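Local coordinates for Ice-binding protein (Flavobacteriaceae bacterium, PDB 5UYT) that binds ice, and probably acts as an antifreeze protein of an Antarctic bacterium through its right-handed beta-helical domains, at residues Pro82-Gly87 with Gly105-Asp110; Leu127-Asn132 with Thr158-Lys163; Gly93-Gly98 with Phe119-Gln124; Val146-Glu151 with Gly164-Asn169; Val154-Asn159 with Ile173-Gly178. All coordinates share one frame; numbering follows the deposited sequence.

Contact 1: residues Pro82-Gly87 with Gly105-Asp110; sequences PLLGNG and GTLTLD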
# COMPACT_ATOMS: atom_id res chain seq x y z
N PRO A 82 -11.16 23.62 26.50
CA PRO A 82 -11.26 23.41 25.06
C PRO A 82 -9.95 23.57 24.29
O PRO A 82 -9.84 23.02 23.20
CB PRO A 82 -12.28 24.47 24.61
CG PRO A 82 -12.22 25.52 25.64
CD PRO A 82 -11.89 24.82 26.94
N LEU A 83 -8.97 24.29 24.84
CA LEU A 83 -7.66 24.41 24.20
C LEU A 83 -6.81 23.18 24.54
O LEU A 83 -6.30 23.06 25.65
CB LEU A 83 -6.95 25.72 24.60
CG LEU A 83 -5.71 26.19 23.80
CD1 LEU A 83 -5.69 25.83 22.31
CD2 LEU A 83 -5.56 27.70 23.99
N LEU A 84 -6.69 22.27 23.58
CA LEU A 84 -6.00 20.99 23.75
C LEU A 84 -4.65 21.00 23.08
O LEU A 84 -4.53 21.42 21.93
CB LEU A 84 -6.76 19.85 23.08
CG LEU A 84 -8.07 19.25 23.57
CD1 LEU A 84 -8.21 17.94 22.83
CD2 LEU A 84 -8.04 19.02 25.08
N GLY A 85 -3.65 20.47 23.78
CA GLY A 85 -2.32 20.37 23.22
C GLY A 85 -1.34 21.26 23.94
O GLY A 85 -1.24 21.23 25.16
N ASN A 86 -0.62 22.06 23.16
CA ASN A 86 0.43 22.95 23.67
C ASN A 86 1.33 22.28 24.73
O ASN A 86 1.58 22.85 25.80
CB ASN A 86 -0.18 24.28 24.14
CG ASN A 86 -0.85 25.06 23.00
OD1 ASN A 86 -1.86 25.74 23.20
ND2 ASN A 86 -0.27 24.98 21.79
N GLY A 87 1.79 21.07 24.41
CA GLY A 87 2.74 20.34 25.25
C GLY A 87 2.11 19.42 26.28
O GLY A 87 2.82 18.77 27.05
N GLY A 105 -0.30 23.02 18.87
CA GLY A 105 0.99 22.58 19.37
C GLY A 105 1.01 21.06 19.42
O GLY A 105 0.43 20.41 18.54
N THR A 106 1.62 20.49 20.46
CA THR A 106 1.75 19.06 20.59
C THR A 106 0.77 18.50 21.65
O THR A 106 0.61 19.10 22.72
CB THR A 106 3.21 18.71 20.92
OG1 THR A 106 4.09 19.36 19.98
CG2 THR A 106 3.43 17.24 20.85
N LEU A 107 0.14 17.37 21.35
CA LEU A 107 -0.65 16.64 22.34
C LEU A 107 -0.08 15.23 22.38
O LEU A 107 -0.01 14.58 21.33
CB LEU A 107 -2.14 16.57 21.95
CG LEU A 107 -3.01 15.80 22.95
CD1 LEU A 107 -3.05 16.49 24.30
CD2 LEU A 107 -4.42 15.58 22.42
N THR A 108 0.30 14.75 23.55
CA THR A 108 0.85 13.39 23.69
C THR A 108 -0.13 12.47 24.39
O THR A 108 -0.67 12.80 25.45
CB THR A 108 2.23 13.39 24.40
OG1 THR A 108 3.14 14.20 23.65
CG2 THR A 108 2.82 11.99 24.54
N LEU A 109 -0.39 11.30 23.79
CA LEU A 109 -1.23 10.29 24.42
C LEU A 109 -0.32 9.15 24.89
O LEU A 109 0.35 8.48 24.07
CB LEU A 109 -2.33 9.80 23.46
CG LEU A 109 -3.10 10.90 22.73
CD1 LEU A 109 -4.18 10.32 21.84
CD2 LEU A 109 -3.70 11.93 23.71
N ASP A 110 -0.29 8.97 26.20
CA ASP A 110 0.68 8.12 26.89
C ASP A 110 -0.05 6.88 27.38
O ASP A 110 -0.99 6.95 28.19
CB ASP A 110 1.30 8.94 28.02
CG ASP A 110 2.10 8.12 29.04
OD1 ASP A 110 2.30 6.89 28.91
OD2 ASP A 110 2.49 8.75 30.05

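Contact 2: residues Leu127-Asn132 with Thr158-Lys163; sequences LSSAAN and TNTVMK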
# COMPACT_ATOMS: atom_id res chain seq x y z
N LEU A 127 -14.45 20.63 16.14
CA LEU A 127 -13.05 20.40 16.48
C LEU A 127 -12.17 20.96 15.36
O LEU A 127 -12.34 20.59 14.21
CB LEU A 127 -12.78 18.91 16.69
CG LEU A 127 -11.33 18.47 16.91
CD1 LEU A 127 -10.79 18.95 18.26
CD2 LEU A 127 -11.23 16.96 16.77
N SER A 128 -11.27 21.88 15.70
CA SER A 128 -10.37 22.51 14.74
C SER A 128 -8.96 22.32 15.23
O SER A 128 -8.75 22.15 16.44
CB SER A 128 -10.63 24.01 14.67
OG SER A 128 -11.82 24.25 13.96
N SER A 129 -7.99 22.33 14.33
CA SER A 129 -6.59 22.40 14.77
C SER A 129 -5.93 23.61 14.12
O SER A 129 -6.41 24.11 13.07
CB SER A 129 -5.82 21.13 14.37
OG SER A 129 -5.73 21.01 12.95
N ALA A 130 -4.86 24.08 14.75
CA ALA A 130 -3.97 25.09 14.18
C ALA A 130 -2.97 24.42 13.25
O ALA A 130 -2.72 23.21 13.39
CB ALA A 130 -3.24 25.83 15.31
N ALA A 131 -2.41 25.17 12.30
CA ALA A 131 -1.41 24.59 11.39
C ALA A 131 -0.29 23.98 12.22
O ALA A 131 0.10 24.54 13.27
CB ALA A 131 -0.87 25.66 10.45
N ASN A 132 0.17 22.80 11.78
CA ASN A 132 1.37 22.12 12.34
C ASN A 132 1.14 21.49 13.69
O ASN A 132 2.10 21.08 14.34
CB ASN A 132 2.57 23.07 12.43
CG ASN A 132 2.82 23.82 11.15
OD1 ASN A 132 2.96 23.22 10.09
ND2 ASN A 132 2.85 25.15 11.22
N THR A 158 -3.44 22.90 7.91
CA THR A 158 -2.32 22.40 7.14
C THR A 158 -1.26 21.69 8.00
O THR A 158 -0.88 22.17 9.08
CB THR A 158 -1.63 23.53 6.36
OG1 THR A 158 -1.19 24.50 7.29
CG2 THR A 158 -2.62 24.20 5.43
N ASN A 159 -0.80 20.56 7.49
CA ASN A 159 0.26 19.75 8.15
C ASN A 159 -0.08 19.24 9.56
O ASN A 159 0.82 18.94 10.34
CB ASN A 159 1.61 20.49 8.13
CG ASN A 159 2.07 20.81 6.72
OD1 ASN A 159 1.96 19.98 5.82
ND2 ASN A 159 2.51 22.03 6.51
N THR A 160 -1.37 19.10 9.89
CA THR A 160 -1.75 18.52 11.18
C THR A 160 -1.43 17.03 11.21
O THR A 160 -1.84 16.29 10.30
CB THR A 160 -3.24 18.75 11.51
OG1 THR A 160 -3.43 20.15 11.72
CG2 THR A 160 -3.67 17.99 12.79
N VAL A 161 -0.68 16.59 12.22
CA VAL A 161 -0.47 15.16 12.45
C VAL A 161 -1.53 14.69 13.44
O VAL A 161 -1.59 15.17 14.60
CB VAL A 161 0.93 14.89 12.99
CG1 VAL A 161 1.06 13.41 13.40
CG2 VAL A 161 1.98 15.30 11.95
N MET A 162 -2.40 13.79 12.99
CA MET A 162 -3.57 13.37 13.77
C MET A 162 -3.58 11.85 13.99
O MET A 162 -3.10 11.09 13.16
CB MET A 162 -4.87 13.84 13.09
CG MET A 162 -6.15 13.65 13.91
SD MET A 162 -6.13 14.59 15.45
CE MET A 162 -7.90 14.49 15.77
N LYS A 163 -4.12 11.43 15.14
CA LYS A 163 -4.23 10.03 15.49
C LYS A 163 -5.65 9.70 15.89
O LYS A 163 -6.32 10.47 16.60
CB LYS A 163 -3.32 9.67 16.68
CG LYS A 163 -1.87 10.09 16.51
CD LYS A 163 -1.19 9.21 15.47
CE LYS A 163 0.26 9.63 15.28
NZ LYS A 163 0.82 8.91 14.11
O HOH W 1 1.38 24.09 7.79

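Contact 3: residues Gly93-Gly98 with Phe119-Gln124; sequences GNYFIG and FIFKIQ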
# COMPACT_ATOMS: atom_id res chain seq x y z
N GLY A 93 -8.32 7.59 29.12
CA GLY A 93 -9.53 8.14 29.73
C GLY A 93 -10.62 8.47 28.74
O GLY A 93 -10.41 8.39 27.51
N ASN A 94 -11.80 8.81 29.29
CA ASN A 94 -12.90 9.37 28.51
C ASN A 94 -13.04 10.83 28.88
O ASN A 94 -13.51 11.16 29.97
CB ASN A 94 -14.20 8.61 28.78
CG ASN A 94 -14.07 7.14 28.47
OD1 ASN A 94 -13.28 6.74 27.60
ND2 ASN A 94 -14.83 6.32 29.18
N TYR A 95 -12.60 11.69 27.97
CA TYR A 95 -12.46 13.13 28.21
C TYR A 95 -13.63 13.91 27.64
O TYR A 95 -13.91 13.84 26.45
CB TYR A 95 -11.11 13.62 27.63
CG TYR A 95 -9.93 12.99 28.36
CD1 TYR A 95 -9.57 13.42 29.64
CD2 TYR A 95 -9.21 11.93 27.79
CE1 TYR A 95 -8.51 12.84 30.32
CE2 TYR A 95 -8.15 11.34 28.47
CZ TYR A 95 -7.81 11.80 29.74
OH TYR A 95 -6.76 11.22 30.43
N PHE A 96 -14.31 14.66 28.51
CA PHE A 96 -15.48 15.44 28.11
C PHE A 96 -15.10 16.91 27.94
O PHE A 96 -14.53 17.54 28.85
CB PHE A 96 -16.63 15.27 29.14
CG PHE A 96 -17.81 16.18 28.92
CD1 PHE A 96 -18.83 15.82 28.05
CD2 PHE A 96 -17.91 17.40 29.60
CE1 PHE A 96 -19.93 16.66 27.86
CE2 PHE A 96 -18.99 18.24 29.40
CZ PHE A 96 -20.01 17.87 28.53
N ILE A 97 -15.39 17.44 26.76
CA ILE A 97 -15.21 18.87 26.50
C ILE A 97 -16.57 19.42 26.07
O ILE A 97 -17.01 19.17 24.95
CB ILE A 97 -14.14 19.14 25.42
CG1 ILE A 97 -12.80 18.51 25.82
CG2 ILE A 97 -14.00 20.65 25.21
CD1 ILE A 97 -11.69 18.64 24.80
N GLY A 98 -17.23 20.18 26.95
CA GLY A 98 -18.64 20.57 26.74
C GLY A 98 -18.85 21.80 25.87
O GLY A 98 -19.71 22.64 26.16
N PHE A 119 -8.41 5.97 24.61
CA PHE A 119 -8.52 7.43 24.73
C PHE A 119 -9.76 7.84 23.94
O PHE A 119 -9.79 7.69 22.74
CB PHE A 119 -7.26 8.09 24.13
CG PHE A 119 -5.96 7.63 24.75
CD1 PHE A 119 -5.32 8.41 25.72
CD2 PHE A 119 -5.36 6.42 24.36
CE1 PHE A 119 -4.12 7.99 26.29
CE2 PHE A 119 -4.16 6.00 24.94
CZ PHE A 119 -3.54 6.79 25.91
N ILE A 120 -10.80 8.30 24.62
CA ILE A 120 -12.02 8.76 23.94
C ILE A 120 -12.24 10.25 24.27
O ILE A 120 -12.20 10.65 25.44
CB ILE A 120 -13.28 7.93 24.36
CG1 ILE A 120 -13.18 6.48 23.88
CG2 ILE A 120 -14.58 8.60 23.88
CD1 ILE A 120 -14.16 5.52 24.57
N PHE A 121 -12.41 11.05 23.22
CA PHE A 121 -12.66 12.48 23.39
C PHE A 121 -14.08 12.79 22.95
O PHE A 121 -14.46 12.52 21.81
CB PHE A 121 -11.64 13.28 22.59
CG PHE A 121 -10.24 13.08 23.06
CD1 PHE A 121 -9.74 13.87 24.09
CD2 PHE A 121 -9.43 12.09 22.51
CE1 PHE A 121 -8.44 13.69 24.54
CE2 PHE A 121 -8.12 11.90 22.96
CZ PHE A 121 -7.63 12.70 23.99
N LYS A 122 -14.86 13.29 23.90
CA LYS A 122 -16.24 13.69 23.64
C LYS A 122 -16.27 15.19 23.42
O LYS A 122 -16.22 15.98 24.37
CB LYS A 122 -17.13 13.25 24.80
CG LYS A 122 -17.13 11.74 24.98
CD LYS A 122 -17.97 11.29 26.16
CE LYS A 122 -19.41 11.00 25.77
NZ LYS A 122 -20.19 10.62 26.99
N ILE A 123 -16.34 15.59 22.15
CA ILE A 123 -16.29 17.01 21.80
C ILE A 123 -17.70 17.53 21.47
O ILE A 123 -18.24 17.21 20.41
CB ILE A 123 -15.34 17.30 20.61
CG1 ILE A 123 -13.93 16.64 20.77
CG2 ILE A 123 -15.28 18.79 20.32
CD1 ILE A 123 -13.21 16.95 22.08
N GLN A 124 -18.29 18.33 22.37
CA GLN A 124 -19.68 18.78 22.21
C GLN A 124 -19.72 20.09 21.45
O GLN A 124 -20.12 21.14 21.97
CB GLN A 124 -20.38 18.91 23.57
CG GLN A 124 -20.14 17.72 24.49
CD GLN A 124 -20.64 16.44 23.88
OE1 GLN A 124 -19.86 15.57 23.49
NE2 GLN A 124 -21.96 16.32 23.77

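Contact 4: residues Val146-Glu151 with Gly164-Asn169; sequences VFWKVE and GNVVAN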
# COMPACT_ATOMS: atom_id res chain seq x y z
N VAL A 146 -7.69 5.20 19.89
CA VAL A 146 -8.05 6.63 20.03
C VAL A 146 -9.31 6.98 19.23
O VAL A 146 -9.43 6.62 18.05
CB VAL A 146 -6.88 7.56 19.62
CG1 VAL A 146 -7.29 9.01 19.74
CG2 VAL A 146 -5.63 7.23 20.45
N PHE A 147 -10.25 7.66 19.88
CA PHE A 147 -11.52 8.03 19.25
C PHE A 147 -11.84 9.49 19.56
O PHE A 147 -11.63 9.95 20.69
CB PHE A 147 -12.67 7.18 19.81
CG PHE A 147 -12.52 5.69 19.56
CD1 PHE A 147 -13.20 5.09 18.50
CD2 PHE A 147 -11.72 4.90 20.38
CE1 PHE A 147 -13.06 3.72 18.26
CE2 PHE A 147 -11.58 3.53 20.15
CZ PHE A 147 -12.25 2.94 19.09
N TRP A 148 -12.39 10.18 18.56
CA TRP A 148 -12.90 11.54 18.74
C TRP A 148 -14.36 11.55 18.32
O TRP A 148 -14.67 11.32 17.14
CB TRP A 148 -12.08 12.55 17.89
CG TRP A 148 -10.58 12.47 18.09
CD1 TRP A 148 -9.72 11.57 17.51
CD2 TRP A 148 -9.76 13.36 18.87
NE1 TRP A 148 -8.43 11.81 17.92
CE2 TRP A 148 -8.42 12.91 18.74
CE3 TRP A 148 -10.03 14.49 19.66
CZ2 TRP A 148 -7.34 13.55 19.37
CZ3 TRP A 148 -8.96 15.13 20.30
CH2 TRP A 148 -7.63 14.65 20.16
N LYS A 149 -15.27 11.75 19.28
CA LYS A 149 -16.69 11.85 18.96
C LYS A 149 -17.05 13.33 18.89
O LYS A 149 -17.24 13.99 19.93
CB LYS A 149 -17.51 11.15 20.04
CG LYS A 149 -19.01 11.16 19.77
CD LYS A 149 -19.83 11.00 21.05
CE LYS A 149 -19.68 12.18 22.01
NZ LYS A 149 -19.76 13.55 21.40
N VAL A 150 -17.16 13.85 17.66
CA VAL A 150 -17.26 15.30 17.44
C VAL A 150 -18.65 15.74 16.99
O VAL A 150 -19.11 15.35 15.90
CB VAL A 150 -16.20 15.81 16.42
CG1 VAL A 150 -16.20 17.34 16.40
CG2 VAL A 150 -14.80 15.28 16.76
N GLU A 151 -19.31 16.57 17.80
CA GLU A 151 -20.65 17.08 17.48
C GLU A 151 -20.55 18.40 16.72
O GLU A 151 -21.06 19.44 17.17
CB GLU A 151 -21.49 17.31 18.75
CG GLU A 151 -21.55 16.13 19.71
CD GLU A 151 -22.18 14.89 19.10
OE1 GLU A 151 -23.01 15.04 18.18
OE2 GLU A 151 -21.82 13.78 19.56
N GLY A 164 -6.10 8.54 15.42
CA GLY A 164 -7.34 7.97 15.88
C GLY A 164 -8.50 8.00 14.93
O GLY A 164 -8.45 8.56 13.83
N ASN A 165 -9.59 7.40 15.39
CA ASN A 165 -10.85 7.42 14.66
C ASN A 165 -11.60 8.72 14.87
O ASN A 165 -12.06 8.97 15.97
CB ASN A 165 -11.66 6.26 15.16
CG ASN A 165 -11.02 4.94 14.82
OD1 ASN A 165 -10.70 4.69 13.66
ND2 ASN A 165 -10.81 4.10 15.83
N VAL A 166 -11.70 9.56 13.83
CA VAL A 166 -12.35 10.87 13.97
C VAL A 166 -13.77 10.66 13.49
O VAL A 166 -13.98 10.45 12.31
CB VAL A 166 -11.65 11.96 13.11
CG1 VAL A 166 -12.44 13.29 13.19
CG2 VAL A 166 -10.19 12.12 13.54
N VAL A 167 -14.73 10.68 14.42
CA VAL A 167 -16.13 10.43 14.11
C VAL A 167 -16.90 11.74 14.23
O VAL A 167 -17.16 12.23 15.34
CB VAL A 167 -16.77 9.39 15.08
CG1 VAL A 167 -18.26 9.18 14.77
CG2 VAL A 167 -16.02 8.07 15.03
N ALA A 168 -17.28 12.31 13.08
CA ALA A 168 -18.05 13.55 13.08
C ALA A 168 -19.51 13.19 12.99
O ALA A 168 -19.93 12.52 12.04
CB ALA A 168 -17.64 14.43 11.91
N ASN A 169 -20.30 13.61 13.98
CA ASN A 169 -21.72 13.32 14.00
C ASN A 169 -22.50 14.45 13.36
O ASN A 169 -22.50 15.58 13.88
CB ASN A 169 -22.22 13.13 15.44
CG ASN A 169 -23.60 12.53 15.50
OD1 ASN A 169 -23.94 11.66 14.71
ND2 ASN A 169 -24.43 13.01 16.46

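Contact 5: residues Val154-Asn159 with Ile173-Gly178; sequences VDLATN and IVLQSG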
# COMPACT_ATOMS: atom_id res chain seq x y z
N VAL A 154 -15.33 19.01 11.71
CA VAL A 154 -13.94 18.66 11.96
C VAL A 154 -13.12 19.36 10.88
O VAL A 154 -13.32 19.11 9.68
CB VAL A 154 -13.69 17.13 11.92
CG1 VAL A 154 -12.21 16.84 12.12
CG2 VAL A 154 -14.51 16.43 13.00
N ASP A 155 -12.24 20.27 11.29
CA ASP A 155 -11.37 20.97 10.31
C ASP A 155 -9.93 20.95 10.80
O ASP A 155 -9.59 21.64 11.78
CB ASP A 155 -11.85 22.41 10.07
CG ASP A 155 -11.26 23.01 8.80
OD1 ASP A 155 -10.01 23.04 8.69
OD2 ASP A 155 -12.03 23.48 7.94
N LEU A 156 -9.10 20.16 10.13
CA LEU A 156 -7.71 20.06 10.52
C LEU A 156 -6.84 20.88 9.60
O LEU A 156 -6.85 20.67 8.38
CB LEU A 156 -7.25 18.58 10.60
CG LEU A 156 -8.15 17.73 11.51
CD1 LEU A 156 -7.52 16.35 11.65
CD2 LEU A 156 -8.33 18.35 12.89
N ALA A 157 -6.07 21.81 10.20
CA ALA A 157 -5.26 22.78 9.48
C ALA A 157 -4.06 22.14 8.82
O ALA A 157 -3.71 20.99 9.13
CB ALA A 157 -4.78 23.87 10.42
N THR A 158 -3.44 22.90 7.91
CA THR A 158 -2.32 22.40 7.14
C THR A 158 -1.26 21.69 8.00
O THR A 158 -0.88 22.17 9.08
CB THR A 158 -1.63 23.53 6.36
OG1 THR A 158 -1.19 24.50 7.29
CG2 THR A 158 -2.62 24.20 5.43
N ASN A 159 -0.80 20.56 7.49
CA ASN A 159 0.26 19.75 8.15
C ASN A 159 -0.08 19.24 9.56
O ASN A 159 0.82 18.94 10.34
CB ASN A 159 1.61 20.49 8.13
CG ASN A 159 2.07 20.81 6.72
OD1 ASN A 159 1.96 19.98 5.82
ND2 ASN A 159 2.51 22.03 6.51
N ILE A 173 -16.15 16.81 7.44
CA ILE A 173 -14.75 16.72 7.81
C ILE A 173 -13.92 17.34 6.69
O ILE A 173 -14.11 17.02 5.52
CB ILE A 173 -14.30 15.25 8.03
CG1 ILE A 173 -15.20 14.58 9.08
CG2 ILE A 173 -12.81 15.20 8.44
CD1 ILE A 173 -14.92 13.10 9.29
N VAL A 174 -12.99 18.21 7.06
CA VAL A 174 -12.15 18.89 6.09
C VAL A 174 -10.70 18.70 6.56
O VAL A 174 -10.34 19.12 7.67
CB VAL A 174 -12.48 20.41 5.98
CG1 VAL A 174 -11.56 21.07 4.96
CG2 VAL A 174 -13.95 20.65 5.62
N LEU A 175 -9.89 18.08 5.70
CA LEU A 175 -8.49 17.81 6.00
C LEU A 175 -7.66 18.60 5.02
O LEU A 175 -7.65 18.31 3.83
CB LEU A 175 -8.19 16.30 5.89
CG LEU A 175 -9.04 15.36 6.76
CD1 LEU A 175 -8.49 13.95 6.63
CD2 LEU A 175 -9.09 15.79 8.23
N GLN A 176 -6.96 19.60 5.53
CA GLN A 176 -6.25 20.54 4.68
C GLN A 176 -4.88 19.99 4.24
O GLN A 176 -4.49 18.92 4.67
CB GLN A 176 -6.11 21.87 5.42
CG GLN A 176 -7.42 22.64 5.62
CD GLN A 176 -7.20 24.00 6.25
OE1 GLN A 176 -6.35 24.78 5.79
NE2 GLN A 176 -7.95 24.31 7.32
N SER A 177 -4.19 20.75 3.38
CA SER A 177 -2.93 20.35 2.77
C SER A 177 -1.96 19.74 3.79
O SER A 177 -1.65 20.36 4.80
CB SER A 177 -2.29 21.57 2.10
OG SER A 177 -1.01 21.23 1.61
N GLY A 178 -1.52 18.50 3.53
CA GLY A 178 -0.43 17.90 4.29
C GLY A 178 -0.83 17.24 5.60
O GLY A 178 0.04 16.77 6.36
O HOH W 2 -4.46 25.55 7.55

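Contact 1: residues Pro82-Gly87 with Gly105-Asp110
The side chain of Leu107 leans over Gly85, where strand 83-85 ends and the chain bends around a corner of the beta-helix. Its CB lies 4.0 Å from Gly85 CA. From there chi1 (179°) carries CG and its branches toward Gly85, and the next torsion lays CD1 beside the backbone, 4.1 Å from Gly85 N. The other branch, CD2, faces the neighbouring leucine and ends 4.5 Å from Leu84 CD1, a loose apolar contact. Both leucines also pack on Trp148 in the interior.

Glycine suits position 85 because at its phi of 113° a CB would press on the preceding carbonyl O. Past the corner, Gly87 N donates to Thr106 O over 2.9 Å, reaching a lone pair in the carbonyl plane at an N-H...O angle of 147°. Outside, the Asn86 amide passes near Gly105, with ND2 3.5 Å from Gly105 N, but its hydrogen bond goes to Ser104 OG. Chemically, a single backbone bond crosses between these two segments, next to the ladder that Leu84 and Asn86 make with strand 101-104; leucines pack inside, and an asparagine is tied to Ser104 of the next coil on the exposed side.

Contact 2: residues Leu127-Asn132 with Thr158-Lys163
Ser129 OG gives its hydrogen to Thr160 OG1, and at 2.7 Å this is a short hydroxyl-to-hydroxyl bond. Each hydroxyl has a further partner in the linking loop: Ser129 OG takes the N-H of Ala157, and Thr160 OG1 is bonded to Ala157 O. The CB of Ser129 faces segment 158-163, and chi1 (65°) sets OG between its own backbone N and carbonyl carbon, where it meets the threonine. Small hydroxyl residues fit here, since they can satisfy backbone groups of a loop without taking much space.

Next along the turn, Asn132 N donates to Thr158 O over 3.0 Å, with an N-H...O angle of 153°. Beyond this bond Asn132 and Asn159 run alongside each other, their amide planes only 17° apart, and Asn132 OD1 rests 3.6 Å from Asn159 CB. Both have positive phi, a left-handed backbone conformation that asparagine tolerates well. A water sits at their ends, donating to Asn132 OD1 at 2.9 Å and accepting a weak bond from Asn159 ND2. The same water is hydrogen-bonded to Thr158 OG1 at 2.7 Å.

Packing completes the contact. The methyl of Ala131 rests on the threonine hydroxyl, its CB 3.4 Å from Thr158 OG1. Farther inside, Leu127 CD2 meets Met162 CE at 4.3 Å, and both side chains also touch Trp148. These stacked turns of neighbouring coils of the right-handed beta-helix thus grade from a hydrated asparagine pair outside, through linked hydroxyls that pin the turn, to an apolar interior.

Contact 3: residues Gly93-Gly98 with Phe119-Gln124
Tyr95 and Phe121 stand next to each other on the core side of two stacked rungs of the beta-helix. Their planes are 23° apart and the rings are displaced so far, with centroids 5.5 Å apart, that little of one lies over the other; the nearest atoms are Tyr95 CD2 and Phe121 CE1, at 3.8 Å. Farther along this face Ile97 CD1 presses on Ile123 CD1 at 3.5 Å. Five nearly straight backbone hydrogen bonds hold the parallel strands in register, among them Tyr95 N to Ile120 O at 2.8 Å. Gly93 suits its place because the Tyr95 ring occupies the space beside its CA, and the ring's hydroxyl is bonded to Thr91 O.

On the opposite face, Asn94 OD1 lies 3.4 Å from Ile120 CD1, while Asn94 ND2 is hydrogen-bonded to Ile75 O. CB and CG of Lys122 pass Tyr95 O, and the chain then leads away, bending at chi3 (91°) to bring NZ to the carbonyls of Asn72 and Ala74.

The more solvent-exposed part is the end where the strands run out. There Phe96 and Gln124 cross at about a right angle, with Phe96 CE1 3.5 Å from Gln124 CG, beside the exposed Gly98; Gln124 OE1 is bonded to Lys149 NZ. Aromatic and branched side chains therefore seal the interior, while over the other face the carbonyls at the C-terminal end of helix 55-73 probably stabilise the buried lysine charge.

Contact 4: residues Val146-Glu151 with Gly164-Asn169
Successive coils of the right-handed beta-helix meet here, strand 146-150 lying parallel to strand 165-168. Five backbone hydrogen bonds join them, beginning with Asn165 N to Val146 O at 2.8 Å. Gly164 makes the corner before the second strand, and its bare CA packs against the valine, 3.8 Å from Val146 CB, where a side chain would collide with CG1.

Inward, the edge of the Trp148 indole faces Asn165 O, which lies in the ring plane, while Trp148 CD1 touches Val166 CG2 at 4.0 Å. The indole NE1 finds its acceptor in Lys163 O. On the other side of the sheet, the amide of Asn165 lies over one face of the Phe147 ring, with ND2 3.3 Å from Phe147 CE1 and the planes 47° apart; its OD1 is held by Arg184.

At the far end Glu151 OE1 accepts on its syn lone pair from Asn169 ND2 at 3.0 Å, in the amide plane, the carboxylate turned 81° to it. Glu151 OE2 offers its anti lone pair to Lys149 NZ in a 2.8 Å salt bridge and also bonds Tyr68 OH. Such stacking of like coils, apolar within and with mixed side chains toward flanking helix 55-73, is typical of the ice-binding beta-solenoid.

Contact 5: residues Val154-Asn159 with Ile173-Gly178
From Val154 beside Ile173 to Leu156 beside Leu175, two short strands run parallel, their axes 4.7 Å apart and 4° from aligned, joined by backbone hydrogen bonds such as Val174 N to Val154 O. Inside, like lies on like: Leu156 CD1 meets Leu175 CD2 at 3.8 Å, and Val154 CG1 meets Ile173 CG2 at 4.1 Å. Such branched residues suit an interior that repeats coil after coil.

The outer face is mixed: Val174 packs beside the Asp155 carboxylate, and Asp155 OD1 accepts from Gln176 NE2 at 2.8 Å on its syn lone pair, in the glutamine amide plane, with the carboxylate almost perpendicular to that plane, at 86°. Gln176 runs extended beyond CG, long enough to reach back from just beyond strand 173-175. Its OE1 accepts from a water at 2.7 Å, which itself accepts from Thr158 N. Past the strands the turns stay in step, Asn159 N donating to Ser177 O at 2.8 Å. Asn159 OD1 comes within 3.5 Å of Gly178 CA, where glycine suits both the positive phi and the close approach. Strand 127-129 flanks the pair on one side and strand 192-195 on the other, while Val166 and Ala168 pack against the inner face.

Overall arrangement
The five contacts follow successive coils of one beta-solenoid. Contacts 2 and 5 lie closest, with centres about 6 Å apart; they share Thr158 and Asn159. Contacts 3 and 4 belong to another face, their centres about 9 Å apart, where strands 119-123 and 146-150 are neighbours and Phe121 stacks on Trp148. That tryptophan links several contacts: contact 1 packs on it through two leucines, although the centres of contacts 1 and 4 are about 16 Å apart, and contact 2 brings Met162 CE to 3.4 Å from Trp148 CE2. Contacts 4 and 5 meet across the core, Val166 CG1 lying 3.7 Å from Val154 CG1. Contact 1 stays clear of contact 5, about 8 Å between nearest atoms.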